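Long-range contact in L-ribulose 3-epimerase (Mesorhizobium loti, PDB 3VYL), which epimerises L-ribulose at carbon 3 and probably, less efficiently, D-psicose and D-tagatose, in a manganese-binding TIM barrel: residues F9-S14 with T264-L269. Numbering follows the deposited sequence.
Sequences FVWSAS and TDNMAL
The six-membered ring of Trp11 overlaps the first turn of helix 266-292, bringing CH2 to 3.9 Å from Met267 CE. Met267 SD lies 5.2 Å from the centroid of that ring in an oblique Met-aromatic contact; bends at chi2 and chi3 bring the thioether back to the indole although the CB of Met267 points away from the loop. Asn266 CB packs 4.1 Å from Val10 CG1, the two side chains running in opposite directions, and the Asn266 amide plane is turned 54° from the indole. Val10 sends CG1 anti to its backbone N (chi1 172°), to a point 4.0 Å from Leu269 CD2. Asp265 N-caps the helix through OD2. Thr23, Asn26 and Thr27 of helix 17-30 also touch Trp11, which thus bridges the first and last helices of the barrel. Replacing Trp11 with alanine is likely to leave Met267 without its aromatic partner and to open a gap between helices 17-30 and 266-292. Val10 sits about 6 Å, side chain to side chain, from the manganese ligand Glu241. Apolar and Met-aromatic packing beside one amide, with no charged pair between the segments, suggests that close fit probably carries much of the hold between the loop after strand 4-7 and the C-terminal helix.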
# COMPACT_ATOMS: atom_id res chain seq x y z
N PHE A 9 -4.99 23.08 -19.71
CA PHE A 9 -4.83 24.01 -18.60
C PHE A 9 -3.60 23.76 -17.75
O PHE A 9 -3.33 24.53 -16.84
CB PHE A 9 -6.09 24.08 -17.74
CG PHE A 9 -7.28 24.68 -18.43
CD1 PHE A 9 -7.18 25.26 -19.69
CD2 PHE A 9 -8.52 24.69 -17.80
CE1 PHE A 9 -8.29 25.82 -20.32
CE2 PHE A 9 -9.63 25.24 -18.42
CZ PHE A 9 -9.51 25.81 -19.68
N VAL A 10 -2.87 22.68 -18.02
CA VAL A 10 -1.53 22.49 -17.44
C VAL A 10 -0.61 23.55 -18.05
O VAL A 10 0.34 24.00 -17.41
CB VAL A 10 -0.95 21.09 -17.76
CG1 VAL A 10 0.51 20.98 -17.31
CG2 VAL A 10 -1.78 19.98 -17.12
N TRP A 11 -0.89 23.93 -19.29
CA TRP A 11 -0.04 24.86 -20.03
C TRP A 11 -0.55 26.29 -20.01
O TRP A 11 0.17 27.19 -19.58
CB TRP A 11 0.10 24.38 -21.47
CG TRP A 11 0.65 22.99 -21.67
CD1 TRP A 11 0.03 21.92 -22.30
CD2 TRP A 11 1.98 22.48 -21.29
NE1 TRP A 11 0.84 20.82 -22.32
CE2 TRP A 11 2.03 21.10 -21.74
CE3 TRP A 11 3.08 23.02 -20.64
CZ2 TRP A 11 3.14 20.30 -21.54
CZ3 TRP A 11 4.20 22.21 -20.45
CH2 TRP A 11 4.22 20.88 -20.89
N SER A 12 -1.78 26.50 -20.48
CA SER A 12 -2.40 27.83 -20.57
C SER A 12 -3.92 27.76 -20.56
O SER A 12 -4.51 26.78 -21.02
CB SER A 12 -1.94 28.55 -21.84
OG SER A 12 -2.80 29.64 -22.15
N ALA A 13 -4.56 28.81 -20.05
CA ALA A 13 -6.02 28.89 -20.02
C ALA A 13 -6.51 29.83 -21.10
O ALA A 13 -7.71 30.06 -21.25
CB ALA A 13 -6.51 29.35 -18.66
N SER A 14 -5.57 30.38 -21.87
CA SER A 14 -5.89 31.37 -22.87
C SER A 14 -6.25 30.74 -24.20
O SER A 14 -5.73 29.68 -24.54
CB SER A 14 -4.73 32.35 -23.05
OG SER A 14 -4.78 32.93 -24.35
N THR A 264 5.72 24.79 -10.23
CA THR A 264 6.00 26.07 -10.90
C THR A 264 6.45 25.80 -12.31
O THR A 264 6.23 26.60 -13.21
CB THR A 264 7.13 26.83 -10.19
OG1 THR A 264 8.18 25.91 -9.86
CG2 THR A 264 6.62 27.49 -8.91
N ASP A 265 7.09 24.65 -12.51
CA ASP A 265 7.67 24.28 -13.79
C ASP A 265 6.83 23.20 -14.45
O ASP A 265 7.00 22.01 -14.15
CB ASP A 265 9.11 23.80 -13.56
CG ASP A 265 9.81 23.37 -14.83
OD1 ASP A 265 10.95 22.87 -14.71
OD2 ASP A 265 9.24 23.51 -15.94
N ASN A 266 5.95 23.60 -15.35
CA ASN A 266 5.04 22.64 -15.97
C ASN A 266 5.59 21.76 -17.08
O ASN A 266 4.92 20.82 -17.51
CB ASN A 266 3.73 23.28 -16.42
CG ASN A 266 3.94 24.49 -17.30
OD1 ASN A 266 3.00 24.95 -17.94
ND2 ASN A 266 5.14 25.02 -17.32
N MET A 267 6.80 22.06 -17.57
CA MET A 267 7.43 21.13 -18.49
C MET A 267 7.95 19.95 -17.69
O MET A 267 7.74 18.80 -18.08
CB MET A 267 8.57 21.78 -19.29
CG MET A 267 9.21 20.83 -20.30
SD MET A 267 8.04 20.04 -21.43
CE MET A 267 7.65 21.35 -22.58
N ALA A 268 8.61 20.22 -16.56
CA ALA A 268 9.11 19.17 -15.69
C ALA A 268 7.94 18.29 -15.24
O ALA A 268 7.98 17.07 -15.37
CB ALA A 268 9.83 19.76 -14.49
N LEU A 269 6.89 18.95 -14.76
CA LEU A 269 5.67 18.29 -14.35
C LEU A 269 5.13 17.38 -15.45
O LEU A 269 4.80 16.22 -15.18
CB LEU A 269 4.62 19.33 -13.94
CG LEU A 269 3.25 18.77 -13.57
CD1 LEU A 269 3.21 18.34 -12.11
CD2 LEU A 269 2.15 19.77 -13.89